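Local coordinates for protein transcriptional regulator, LysR family (Vibrio cholerae, PDB 3SZP) that activates virulence genes in Vibrio cholerae as a LysR-type transcriptional regulator, probably by binding specific promoter DNA through its winged helix-turn-helix domain, at residues 4-9 with 37-42; 92-97 with 121-126; 84-89 with 274-279; 128-133 with 190-195; 45-50 with 58-63. All coordinates share one frame; numbering follows the deposited sequence.

Contact 1. Residues 4-9 with 37-42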
# COMPACT_ATOMS: atom_id res chain seq x y z
N ASP A 4 22.98 2.25 17.98
CA ASP A 4 21.95 1.23 18.14
C ASP A 4 20.78 1.46 17.19
O ASP A 4 20.17 0.50 16.71
CB ASP A 4 21.45 1.14 19.59
CG ASP A 4 22.42 0.40 20.47
OD1 ASP A 4 22.91 -0.66 20.04
OD2 ASP A 4 22.71 0.88 21.60
N ASP A 5 20.46 2.72 16.91
CA ASP A 5 19.40 3.02 15.95
C ASP A 5 19.85 2.67 14.53
O ASP A 5 19.09 2.10 13.74
CB ASP A 5 18.96 4.48 16.04
CG ASP A 5 18.29 4.81 17.38
OD1 ASP A 5 17.88 3.90 18.12
OD2 ASP A 5 18.15 6.01 17.69
N LEU A 6 21.11 3.00 14.24
CA LEU A 6 21.75 2.62 12.97
C LEU A 6 21.74 1.10 12.84
O LEU A 6 21.41 0.56 11.78
CB LEU A 6 23.19 3.14 12.93
CG LEU A 6 23.97 2.83 11.65
CD1 LEU A 6 23.27 3.45 10.43
CD2 LEU A 6 25.40 3.34 11.75
N ASN A 7 22.09 0.42 13.92
CA ASN A 7 22.04 -1.04 13.94
C ASN A 7 20.64 -1.56 13.75
O ASN A 7 20.44 -2.57 13.08
CB ASN A 7 22.57 -1.61 15.25
CG ASN A 7 22.81 -3.10 15.17
OD1 ASN A 7 23.38 -3.59 14.20
ND2 ASN A 7 22.36 -3.84 16.18
N LEU A 8 19.68 -0.87 14.35
CA LEU A 8 18.28 -1.27 14.25
C LEU A 8 17.82 -1.10 12.81
O LEU A 8 17.07 -1.92 12.29
CB LEU A 8 17.38 -0.43 15.17
CG LEU A 8 15.88 -0.74 14.96
CD1 LEU A 8 15.61 -2.21 15.31
CD2 LEU A 8 14.96 0.17 15.77
N PHE A 9 18.28 -0.03 12.18
CA PHE A 9 18.00 0.22 10.77
C PHE A 9 18.51 -0.93 9.93
O PHE A 9 17.80 -1.47 9.09
CB PHE A 9 18.64 1.54 10.33
CG PHE A 9 18.88 1.65 8.85
CD1 PHE A 9 17.83 1.85 7.96
CD2 PHE A 9 20.18 1.59 8.35
CE1 PHE A 9 18.07 1.97 6.59
CE2 PHE A 9 20.42 1.73 6.98
CZ PHE A 9 19.36 1.91 6.10
N GLN A 37 12.87 7.13 13.04
CA GLN A 37 12.66 8.56 12.89
C GLN A 37 13.79 9.34 13.54
O GLN A 37 14.30 10.30 12.96
CB GLN A 37 11.35 9.00 13.53
CG GLN A 37 11.12 10.50 13.40
CD GLN A 37 10.85 10.92 11.96
OE1 GLN A 37 11.72 11.47 11.27
NE2 GLN A 37 9.64 10.64 11.48
N ALA A 38 14.17 8.93 14.75
CA ALA A 38 15.22 9.62 15.48
C ALA A 38 16.52 9.52 14.71
O ALA A 38 17.25 10.49 14.62
CB ALA A 38 15.39 9.04 16.89
N LEU A 39 16.81 8.34 14.16
CA LEU A 39 18.02 8.18 13.35
C LEU A 39 18.02 9.18 12.17
O LEU A 39 18.97 9.93 11.98
CB LEU A 39 18.12 6.75 12.84
CG LEU A 39 19.24 6.43 11.84
CD1 LEU A 39 20.60 6.75 12.44
CD2 LEU A 39 19.17 4.96 11.39
N GLU A 40 16.92 9.20 11.41
CA GLU A 40 16.77 10.11 10.28
C GLU A 40 16.90 11.58 10.68
O GLU A 40 17.59 12.33 10.00
CB GLU A 40 15.44 9.83 9.54
CG GLU A 40 15.39 8.43 8.93
CD GLU A 40 14.13 8.17 8.12
OE1 GLU A 40 13.10 8.82 8.38
OE2 GLU A 40 14.18 7.32 7.19
N ASP A 41 16.25 11.96 11.77
CA ASP A 41 16.36 13.31 12.35
C ASP A 41 17.80 13.65 12.71
O ASP A 41 18.23 14.79 12.52
CB ASP A 41 15.48 13.47 13.60
CG ASP A 41 13.99 13.59 13.26
OD1 ASP A 41 13.65 13.90 12.10
OD2 ASP A 41 13.16 13.39 14.16
N SER A 42 18.57 12.68 13.20
CA SER A 42 19.96 12.98 13.56
C SER A 42 20.86 13.15 12.34
O SER A 42 21.85 13.87 12.39
CB SER A 42 20.54 11.93 14.51
OG SER A 42 21.03 10.81 13.80
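With its CG anti to the backbone N (chi1 173°), L39 sends both methyls away from helix 29-43 and onto helix 3-15, where D5, L6 and F9 receive them. F9 already points its CB to helix 29-43, and its chi1 of 157° carries the ring on past CD2 of the leucine. The two helices belong to the winged helix-turn-helix domain of this LysR-type regulator, and their segments run at 116° to each other with axes 9.4 Å apart at closest approach. L39 takes part in every close pair except that of D5 with A38. Its CD2 methyl sits 3.6 Å from F9 CB and 3.7 Å from the carbonyl O of D5, while its CD1 lies more loosely against L6, 4.5 Å from L6 CB. The side chains of L39 and F9 cross at about a right angle, and the closest approach is to CB. Farther toward the N terminus of helix 3-15, D5 CB faces L39 CB at 4.0 Å. The carboxylate of D5 turns to R35, one turn earlier on helix 29-43, and forms a salt bridge through OD1. L47 and F64 also pack against F9, extending the apolar core of the domain. At the margin of the contact, D5 OD2 comes to 4.2 Å from the methyl CB of A38.

Contact 2. Residues 92-97 with 121-126; sequences RIRISA and HIELMM
I93 N donates to H121 O over 2.7 Å (N-H...O angle 162°), the first rung of a parallel strand pair. Strands 91-98 and 120-127 are the two strands of a beta-alpha-beta unit connected by helix 102-116, in the LysR substrate-binding domain. From this rung the backbones interlock, E123 N donating to I93 O, and the alternation continues to A97 N. On one face of the pair the carboxylate of E123 meets R94 at OE2 and R92 at OE1, forming a salt-bridge network. R94 and E123 extend side by side, and NE of R94 donates to E123 OE2 over 3.2 Å. The oxygen lies close to the guanidinium plane, whereas the nitrogen stands above the carboxylate plane, the two planes being 77° apart. R92 bends at chi3 (61°), with NH1 modelled 3.2 Å from E123 OE1; no N-H points at the oxygen, and the R92 side chain is poorly ordered, which makes this half of the network less certain. R94 also donates from NH1 to the carbonyl of E137 and makes a cation-pi contact with W138. The other face is apolar, with I93, I95 and A97 beside I122 and L124, covered by helices 102-116 and 276-287. A parallel ladder with a third subunit continues the sheet beyond 120-127. On the apolar face, CD1 of L124 touches both CG2 of I95 and CB of A97, each at 3.9 Å.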
# COMPACT_ATOMS: atom_id res chain seq x y z
N ARG A 92 22.83 -15.18 30.26
CA ARG A 92 21.49 -15.29 29.72
C ARG A 92 21.39 -16.51 28.82
O ARG A 92 22.34 -16.85 28.13
CB ARG A 92 21.14 -14.03 28.91
CG ARG A 92 19.70 -13.97 28.45
CD ARG A 92 19.60 -13.19 27.13
NE ARG A 92 20.36 -13.84 26.07
CZ ARG A 92 20.62 -13.29 24.89
NH1 ARG A 92 20.17 -12.08 24.60
NH2 ARG A 92 21.33 -13.97 23.99
N ILE A 93 20.25 -17.18 28.86
CA ILE A 93 20.02 -18.25 27.91
C ILE A 93 18.75 -17.97 27.11
O ILE A 93 17.76 -17.43 27.62
CB ILE A 93 19.98 -19.64 28.59
CG1 ILE A 93 18.69 -19.86 29.36
CG2 ILE A 93 21.18 -19.82 29.53
CD1 ILE A 93 18.72 -21.14 30.19
N ARG A 94 18.79 -18.33 25.83
CA ARG A 94 17.70 -18.00 24.93
C ARG A 94 16.95 -19.27 24.53
O ARG A 94 17.54 -20.22 24.01
CB ARG A 94 18.26 -17.29 23.71
CG ARG A 94 17.26 -16.47 22.94
CD ARG A 94 17.97 -15.55 21.94
NE ARG A 94 17.02 -14.72 21.21
CZ ARG A 94 16.65 -14.94 19.96
NH1 ARG A 94 17.16 -15.98 19.30
NH2 ARG A 94 15.78 -14.13 19.37
N ILE A 95 15.65 -19.27 24.80
CA ILE A 95 14.81 -20.44 24.61
C ILE A 95 13.63 -20.13 23.69
O ILE A 95 13.00 -19.07 23.83
CB ILE A 95 14.26 -20.91 25.96
CG1 ILE A 95 15.41 -21.20 26.91
CG2 ILE A 95 13.37 -22.13 25.78
CD1 ILE A 95 14.96 -21.50 28.31
N SER A 96 13.34 -21.04 22.76
CA SER A 96 12.13 -20.97 21.95
C SER A 96 11.18 -22.07 22.42
O SER A 96 11.62 -23.16 22.77
CB SER A 96 12.47 -21.14 20.46
OG SER A 96 11.31 -21.39 19.68
N ALA A 97 9.88 -21.77 22.45
CA ALA A 97 8.90 -22.73 22.94
C ALA A 97 7.55 -22.49 22.29
O ALA A 97 7.29 -21.41 21.76
CB ALA A 97 8.78 -22.69 24.47
N HIS A 121 19.77 -15.77 33.49
CA HIS A 121 18.57 -15.09 33.02
C HIS A 121 17.97 -15.73 31.77
O HIS A 121 18.68 -16.14 30.86
CB HIS A 121 18.84 -13.61 32.82
CG HIS A 121 19.27 -12.90 34.07
ND1 HIS A 121 19.20 -13.49 35.32
CD2 HIS A 121 19.80 -11.67 34.26
CE1 HIS A 121 19.65 -12.65 36.23
NE2 HIS A 121 20.02 -11.54 35.61
N ILE A 122 16.65 -15.81 31.75
CA ILE A 122 15.97 -16.46 30.64
C ILE A 122 15.27 -15.46 29.73
O ILE A 122 14.47 -14.64 30.19
CB ILE A 122 14.94 -17.49 31.11
CG1 ILE A 122 15.64 -18.65 31.82
CG2 ILE A 122 14.13 -18.01 29.92
CD1 ILE A 122 14.71 -19.82 32.17
N GLU A 123 15.60 -15.55 28.45
CA GLU A 123 14.82 -14.90 27.40
C GLU A 123 14.01 -16.00 26.69
O GLU A 123 14.57 -16.92 26.10
CB GLU A 123 15.73 -14.17 26.41
CG GLU A 123 14.95 -13.36 25.40
CD GLU A 123 15.81 -12.82 24.28
OE1 GLU A 123 16.97 -12.47 24.52
OE2 GLU A 123 15.30 -12.76 23.14
N LEU A 124 12.69 -15.89 26.79
CA LEU A 124 11.78 -16.91 26.26
C LEU A 124 10.90 -16.35 25.14
O LEU A 124 10.17 -15.39 25.33
CB LEU A 124 10.90 -17.45 27.39
CG LEU A 124 9.81 -18.47 27.06
CD1 LEU A 124 10.42 -19.77 26.53
CD2 LEU A 124 8.95 -18.75 28.28
N MET A 125 11.01 -16.96 23.96
CA MET A 125 10.19 -16.60 22.81
C MET A 125 9.20 -17.72 22.48
O MET A 125 9.60 -18.85 22.24
CB MET A 125 11.06 -16.30 21.60
CG MET A 125 10.29 -16.19 20.30
SD MET A 125 9.54 -14.56 20.07
CE MET A 125 11.00 -13.52 19.98
N MET A 126 7.92 -17.39 22.47
CA MET A 126 6.88 -18.35 22.11
C MET A 126 6.40 -18.15 20.69
O MET A 126 6.18 -17.03 20.25
CB MET A 126 5.69 -18.23 23.05
CG MET A 126 5.72 -19.26 24.13
SD MET A 126 6.05 -18.45 25.69
CE MET A 126 4.46 -17.61 25.87

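Contact 3. Residues 84-89 with 274-279; sequences DECRGA and QPEKVR
C86 and P275 turn their CB atoms toward each other, 4.1 Å apart, and the cysteine sulfur then reaches past the proline to the start of helix 276-287. SG stands anti to the backbone N of C86 (chi1 178°), which places it 3.3 Å from E276 N, the donor of a nearly straight hydrogen bond. The same sulfur accepts from G88 N at 3.4 Å within its own loop, so two backbone N-H groups converge on it. E276 extends its side chain alongside the loop: its CB touches the sulfur, 3.4 Å from C86 SG, and the carboxylate ends against the glycine, with OE1 3.5 Å from G88 CA. G88 adopts a positive phi (79°), a conformation that favours glycine. K277 runs in another direction, fully extended beyond CG, and its NZ makes weak hydrogen bonds to R92 O and to a water near E85 O. A second water accepts from K277 N (3.1 Å) and lies doubtfully close to G88 O, between the two backbones. P275 occupies the N-cap position of helix 276-287, and the arrangement is a helix N terminus packed against the linker that joins the long helix 59-83 to the substrate-binding domain.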
# COMPACT_ATOMS: atom_id res chain seq x y z
N ASP A 84 29.51 -15.61 24.57
CA ASP A 84 29.41 -17.03 24.31
C ASP A 84 30.35 -17.79 25.24
O ASP A 84 30.22 -19.00 25.43
CB ASP A 84 29.74 -17.35 22.84
CG ASP A 84 28.55 -17.13 21.92
OD1 ASP A 84 27.61 -16.41 22.30
OD2 ASP A 84 28.55 -17.69 20.80
N GLU A 85 31.28 -17.06 25.84
CA GLU A 85 32.27 -17.65 26.74
C GLU A 85 31.69 -17.94 28.12
O GLU A 85 30.96 -17.12 28.69
CB GLU A 85 33.48 -16.73 26.86
CG GLU A 85 34.60 -17.30 27.70
CD GLU A 85 35.83 -16.43 27.67
OE1 GLU A 85 35.77 -15.36 27.02
OE2 GLU A 85 36.86 -16.82 28.27
N CYS A 86 32.03 -19.10 28.66
CA CYS A 86 31.43 -19.59 29.90
C CYS A 86 31.92 -18.87 31.16
O CYS A 86 33.12 -18.85 31.43
CB CYS A 86 31.69 -21.10 30.02
SG CYS A 86 31.05 -21.83 31.52
N ARG A 87 30.99 -18.28 31.91
CA ARG A 87 31.30 -17.64 33.18
C ARG A 87 30.74 -18.45 34.34
O ARG A 87 30.45 -17.91 35.41
CB ARG A 87 30.74 -16.22 33.24
CG ARG A 87 31.34 -15.25 32.21
CD ARG A 87 32.87 -15.31 32.22
NE ARG A 87 33.49 -14.46 31.20
CZ ARG A 87 33.14 -14.44 29.91
NH1 ARG A 87 32.16 -15.21 29.47
NH2 ARG A 87 33.77 -13.63 29.07
N GLY A 88 30.57 -19.75 34.12
CA GLY A 88 29.97 -20.61 35.12
C GLY A 88 28.46 -20.47 35.13
O GLY A 88 27.84 -20.27 34.09
N ALA A 89 27.87 -20.56 36.32
CA ALA A 89 26.42 -20.58 36.49
C ALA A 89 25.78 -19.19 36.40
O ALA A 89 25.04 -18.78 37.29
CB ALA A 89 26.05 -21.25 37.81
N GLN A 274 28.83 -26.49 24.73
CA GLN A 274 27.80 -25.80 25.47
C GLN A 274 28.39 -25.19 26.74
O GLN A 274 29.11 -25.86 27.49
CB GLN A 274 26.69 -26.80 25.81
CG GLN A 274 25.29 -26.23 25.89
CD GLN A 274 24.80 -25.66 24.56
OE1 GLN A 274 25.06 -24.50 24.24
NE2 GLN A 274 24.07 -26.47 23.81
N PRO A 275 28.12 -23.90 26.97
CA PRO A 275 28.61 -23.27 28.20
C PRO A 275 27.93 -23.90 29.41
O PRO A 275 26.96 -24.63 29.25
CB PRO A 275 28.19 -21.81 28.04
CG PRO A 275 27.05 -21.84 27.09
CD PRO A 275 27.35 -22.95 26.14
N GLU A 276 28.44 -23.60 30.61
CA GLU A 276 27.90 -24.19 31.83
C GLU A 276 26.43 -23.82 32.06
O GLU A 276 25.63 -24.65 32.47
CB GLU A 276 28.76 -23.80 33.04
CG GLU A 276 28.42 -24.55 34.32
CD GLU A 276 29.35 -24.22 35.48
OE1 GLU A 276 30.58 -24.07 35.26
OE2 GLU A 276 28.85 -24.10 36.63
N LYS A 277 26.10 -22.56 31.80
CA LYS A 277 24.75 -22.05 32.04
C LYS A 277 23.71 -22.86 31.27
O LYS A 277 22.64 -23.15 31.79
CB LYS A 277 24.65 -20.56 31.67
CG LYS A 277 24.81 -20.27 30.19
CD LYS A 277 24.85 -18.77 29.89
CE LYS A 277 25.01 -18.53 28.40
NZ LYS A 277 25.42 -17.14 28.06
N VAL A 278 24.05 -23.25 30.04
CA VAL A 278 23.13 -24.04 29.23
C VAL A 278 23.14 -25.51 29.67
O VAL A 278 22.09 -26.15 29.73
CB VAL A 278 23.45 -23.91 27.73
CG1 VAL A 278 22.42 -24.65 26.90
CG2 VAL A 278 23.51 -22.43 27.32
N ARG A 279 24.32 -26.04 29.99
CA ARG A 279 24.43 -27.41 30.50
C ARG A 279 23.59 -27.62 31.76
O ARG A 279 22.88 -28.60 31.87
CB ARG A 279 25.89 -27.78 30.80
CG ARG A 279 26.75 -28.02 29.56
CD ARG A 279 28.06 -28.75 29.91
NE ARG A 279 28.77 -28.12 31.02
CZ ARG A 279 29.82 -27.32 30.88
NH1 ARG A 279 30.31 -27.07 29.68
NH2 ARG A 279 30.40 -26.79 31.95
O HOH W 1 28.57 -16.57 29.03
O HOH W 2 28.13 -20.20 31.59

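Contact 4. Residues 128-133 with 190-195; sequences NQADDL and KGYPLL
Y192 and N128 form the closer-packed part of this contact: CB of N128 lies 3.6 Å from CE1 of Y192, and the asparagine ND2 follows at 3.9 Å from the same ring carbon. The two side chains cross at about a right angle, with the amide plane turned 47° from the ring. N128 CG sits between its backbone N and carbonyl carbon (chi1 66°), a torsion that brings ND2 near CE1 and CZ. On its own side the ring is backed by P193, whose CB lies 3.6 Å above one face near the rim; a cis peptide joins these two residues. The rest consists of scattered approaches without a bond between the segments. Y192 OH comes to 3.5 Å from A130 N and 3.9 Å from Q129 OE1, and Q129 NE2 lies 3.7 Å from P193 CG. Q129 and A130 are poorly ordered, so positions at this edge are less certain, and A130 is exposed to solvent. The two segments bury 185 Å² between them, both sides summed. Two loops thus meet in the LysR substrate-binding domain, which is related to the periplasmic binding proteins, probably near the cleft between its lobes. Residues 128-133 connect strand 120-127 to strand 140-144, while Y192 and P193 follow strand 188-191. N100, between strand 91-98 and helix 102-116, donates to Y192 O, and P193 also packs on R262 of strand 262-268.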
# COMPACT_ATOMS: atom_id res chain seq x y z
N ASN A 128 3.87 -20.44 17.43
CA ASN A 128 3.25 -21.65 16.93
C ASN A 128 4.35 -22.45 16.22
O ASN A 128 5.39 -21.90 15.86
CB ASN A 128 2.10 -21.31 15.99
CG ASN A 128 2.57 -20.62 14.72
OD1 ASN A 128 3.70 -20.14 14.64
ND2 ASN A 128 1.71 -20.58 13.71
N GLN A 129 4.14 -23.75 16.05
CA GLN A 129 5.13 -24.58 15.36
C GLN A 129 5.60 -23.87 14.10
O GLN A 129 6.74 -23.42 14.01
CB GLN A 129 4.51 -25.93 14.99
CG GLN A 129 3.76 -26.60 16.13
CD GLN A 129 2.93 -27.78 15.66
OE1 GLN A 129 2.69 -27.95 14.46
NE2 GLN A 129 2.48 -28.60 16.60
N ALA A 130 4.69 -23.80 13.13
CA ALA A 130 4.87 -23.06 11.88
C ALA A 130 6.30 -23.03 11.36
O ALA A 130 6.94 -24.07 11.18
CB ALA A 130 4.32 -21.65 12.02
N ASP A 131 6.80 -21.83 11.10
CA ASP A 131 8.11 -21.63 10.49
C ASP A 131 9.21 -22.34 11.28
O ASP A 131 9.10 -22.51 12.50
CB ASP A 131 8.43 -20.13 10.37
CG ASP A 131 7.22 -19.31 9.95
OD1 ASP A 131 6.64 -18.62 10.81
OD2 ASP A 131 6.87 -19.34 8.75
N ASP A 132 10.26 -22.76 10.58
CA ASP A 132 11.41 -23.35 11.25
C ASP A 132 12.39 -22.26 11.66
O ASP A 132 12.53 -21.24 10.99
CB ASP A 132 12.11 -24.38 10.37
N LEU A 133 13.08 -22.49 12.77
CA LEU A 133 14.01 -21.53 13.30
C LEU A 133 15.42 -21.79 12.78
O LEU A 133 15.73 -22.89 12.32
CB LEU A 133 14.01 -21.59 14.82
CG LEU A 133 12.65 -21.34 15.47
CD1 LEU A 133 12.64 -21.85 16.89
CD2 LEU A 133 12.30 -19.86 15.41
N LYS A 190 -12.28 -24.80 17.39
CA LYS A 190 -10.98 -25.32 17.00
C LYS A 190 -9.87 -24.28 17.14
O LYS A 190 -10.03 -23.12 16.73
CB LYS A 190 -11.03 -25.87 15.56
CG LYS A 190 -12.16 -26.90 15.28
CD LYS A 190 -11.90 -27.59 13.95
CE LYS A 190 -12.90 -28.67 13.57
NZ LYS A 190 -12.48 -29.30 12.28
N GLY A 191 -8.76 -24.72 17.71
CA GLY A 191 -7.58 -23.89 17.85
C GLY A 191 -6.36 -24.53 17.21
O GLY A 191 -6.17 -25.76 17.26
N TYR A 192 -5.53 -23.69 16.60
CA TYR A 192 -4.33 -24.18 15.95
C TYR A 192 -3.45 -24.77 17.04
O TYR A 192 -3.34 -24.19 18.11
CB TYR A 192 -3.62 -23.02 15.24
CG TYR A 192 -2.33 -23.43 14.58
CD1 TYR A 192 -1.16 -23.53 15.33
CD2 TYR A 192 -2.27 -23.75 13.22
CE1 TYR A 192 0.02 -23.92 14.75
CE2 TYR A 192 -1.07 -24.14 12.63
CZ TYR A 192 0.07 -24.22 13.41
OH TYR A 192 1.28 -24.62 12.90
N PRO A 193 -2.78 -25.91 16.78
CA PRO A 193 -2.70 -26.67 15.52
C PRO A 193 -3.69 -27.82 15.41
O PRO A 193 -3.45 -28.74 14.61
CB PRO A 193 -1.27 -27.23 15.56
CG PRO A 193 -1.01 -27.46 17.05
CD PRO A 193 -1.82 -26.41 17.79
N LEU A 194 -4.77 -27.80 16.17
CA LEU A 194 -5.72 -28.91 16.10
C LEU A 194 -6.96 -28.45 15.34
O LEU A 194 -8.04 -28.26 15.91
CB LEU A 194 -6.09 -29.40 17.51
CG LEU A 194 -4.90 -29.77 18.40
CD1 LEU A 194 -5.36 -30.05 19.82
CD2 LEU A 194 -4.16 -30.99 17.84
N LEU A 195 -6.79 -28.28 14.03
CA LEU A 195 -7.86 -27.79 13.18
C LEU A 195 -8.52 -28.94 12.44
O LEU A 195 -9.74 -28.97 12.27
CB LEU A 195 -7.32 -26.75 12.20
CG LEU A 195 -6.64 -25.56 12.89
CD1 LEU A 195 -6.11 -24.57 11.86
CD2 LEU A 195 -7.58 -24.87 13.86

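Contact 5. Residues 45-50 with 58-63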
# COMPACT_ATOMS: atom_id res chain seq x y z
N LEU A 45 18.46 12.97 7.11
CA LEU A 45 18.36 12.18 5.89
C LEU A 45 17.26 11.15 6.01
O LEU A 45 17.19 10.43 7.00
CB LEU A 45 19.67 11.45 5.61
CG LEU A 45 20.82 12.27 5.02
CD1 LEU A 45 22.09 11.42 4.97
CD2 LEU A 45 20.46 12.78 3.64
N ARG A 46 16.42 11.07 4.99
CA ARG A 46 15.44 10.00 4.90
C ARG A 46 16.17 8.75 4.44
O ARG A 46 16.87 8.76 3.44
CB ARG A 46 14.34 10.39 3.91
CG ARG A 46 13.14 9.45 3.83
CD ARG A 46 12.09 10.05 2.87
NE ARG A 46 10.98 9.14 2.61
CZ ARG A 46 9.92 8.98 3.41
NH1 ARG A 46 9.81 9.67 4.55
NH2 ARG A 46 8.96 8.13 3.08
N LEU A 47 16.01 7.67 5.18
CA LEU A 47 16.70 6.41 4.88
C LEU A 47 15.81 5.34 4.25
O LEU A 47 16.28 4.52 3.48
CB LEU A 47 17.36 5.82 6.14
CG LEU A 47 18.49 6.65 6.73
CD1 LEU A 47 18.99 5.97 7.98
CD2 LEU A 47 19.64 6.84 5.73
N LEU A 48 14.52 5.35 4.61
CA LEU A 48 13.59 4.30 4.22
C LEU A 48 12.32 4.90 3.69
O LEU A 48 11.85 5.93 4.17
CB LEU A 48 13.18 3.46 5.43
CG LEU A 48 14.22 2.59 6.12
CD1 LEU A 48 13.65 2.01 7.42
CD2 LEU A 48 14.65 1.48 5.18
N ASN A 49 11.73 4.23 2.70
CA ASN A 49 10.38 4.52 2.28
C ASN A 49 9.43 3.44 2.80
O ASN A 49 9.75 2.25 2.81
CB ASN A 49 10.31 4.61 0.75
CG ASN A 49 10.99 5.85 0.21
OD1 ASN A 49 10.75 6.97 0.68
ND2 ASN A 49 11.87 5.66 -0.78
N ARG A 50 8.25 3.88 3.24
CA ARG A 50 7.21 2.96 3.66
C ARG A 50 5.95 3.22 2.85
O ARG A 50 5.19 4.14 3.14
CB ARG A 50 6.92 3.11 5.15
CG ARG A 50 7.94 2.45 6.07
CD ARG A 50 8.10 3.24 7.36
NE ARG A 50 8.63 4.58 7.10
CZ ARG A 50 8.70 5.55 8.01
NH1 ARG A 50 8.27 5.33 9.25
NH2 ARG A 50 9.21 6.73 7.68
N THR A 58 15.97 4.50 0.50
CA THR A 58 16.28 5.65 -0.33
C THR A 58 17.69 5.42 -0.84
O THR A 58 18.30 4.40 -0.48
CB THR A 58 16.20 6.93 0.49
OG1 THR A 58 17.16 6.87 1.56
CG2 THR A 58 14.79 7.10 1.07
N GLU A 59 18.23 6.34 -1.63
CA GLU A 59 19.62 6.25 -2.07
C GLU A 59 20.52 6.33 -0.84
O GLU A 59 21.46 5.57 -0.71
CB GLU A 59 19.99 7.36 -3.06
CG GLU A 59 18.98 7.53 -4.18
CD GLU A 59 19.39 8.59 -5.21
OE1 GLU A 59 18.75 8.65 -6.27
OE2 GLU A 59 20.34 9.37 -4.96
N ALA A 60 20.23 7.28 0.03
CA ALA A 60 20.96 7.43 1.29
C ALA A 60 20.86 6.15 2.13
O ALA A 60 21.87 5.66 2.62
CB ALA A 60 20.44 8.62 2.06
N GLY A 61 19.65 5.62 2.27
CA GLY A 61 19.47 4.39 3.03
C GLY A 61 20.33 3.27 2.44
O GLY A 61 20.94 2.47 3.17
N GLU A 62 20.37 3.23 1.11
CA GLU A 62 21.10 2.22 0.38
C GLU A 62 22.60 2.31 0.67
O GLU A 62 23.27 1.31 0.88
CB GLU A 62 20.83 2.39 -1.12
CG GLU A 62 20.94 1.13 -1.94
CD GLU A 62 19.86 0.10 -1.61
OE1 GLU A 62 18.83 0.05 -2.34
OE2 GLU A 62 20.04 -0.66 -0.64
N ARG A 63 23.11 3.53 0.68
CA ARG A 63 24.51 3.79 0.99
C ARG A 63 24.86 3.42 2.44
O ARG A 63 25.90 2.81 2.71
CB ARG A 63 24.82 5.27 0.72
CG ARG A 63 26.25 5.69 0.96
CD ARG A 63 27.15 5.30 -0.20
NE ARG A 63 28.54 5.59 0.14
CZ ARG A 63 29.13 6.76 -0.07
NH1 ARG A 63 28.46 7.77 -0.64
NH2 ARG A 63 30.40 6.92 0.28
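The hydroxyl of T58 donates to R46 O at 2.7 Å and accepts from G61 N at 2.9 Å, joining the loop before the wing to the first turn of helix 59-83, whose N-cap is T58. Its OG1 lies between the backbone N and the carbonyl carbon (chi1 60°), from where it serves both partners. Next to it, T58 N donates to L47 O over 3.0 Å, approaching from above the carbonyl plane. L47 O also receives a CA-H...O contact from G61 CA at 3.2 Å. G61, lacking a side chain, allows this approach, because a CB would point into that carbonyl. R46 grips OD1 of N49 side-on with NE and NH2. The methyl of T58 packs outside these bonds, its CG2 lying 3.7 Å from N49 ND2 and 4.0 Å from R46 CG. L47 CD2 rests on A60 and G61, 4.2 Å from A60 CB. Strand 48-51 begins within segment 45-50 and pairs with strand 54-57 as the two-stranded wing, which leads into T58. L47 and L48 reach back to F9 of helix 3-15, E40 of helix 29-43 accepts from both their N-H groups, and F64 of helix 59-83 covers L45 and L47.

In the fold
From the N terminus, contact 1 closes a loop through the helix-turn-helix region by joining helices 3-15 and 29-43. Contact 5 follows in series, closing the short wing hairpin onto the start of helix 59-83; it touches contact 1, and their centres lie about 11 Å apart. The long helix then leads away to the substrate-binding domain. There contact 3 closes the widest loop, tying the linker 84-89 to residues 274-279, and contacts 2 and 4 nest within it, one after the other. Contact 2 unites two parallel sheet strands and touches contact 3 through I93 and K277. Contact 4 joins two loops leaving strands of that sheet, its centre about 36 Å from that of contact 5.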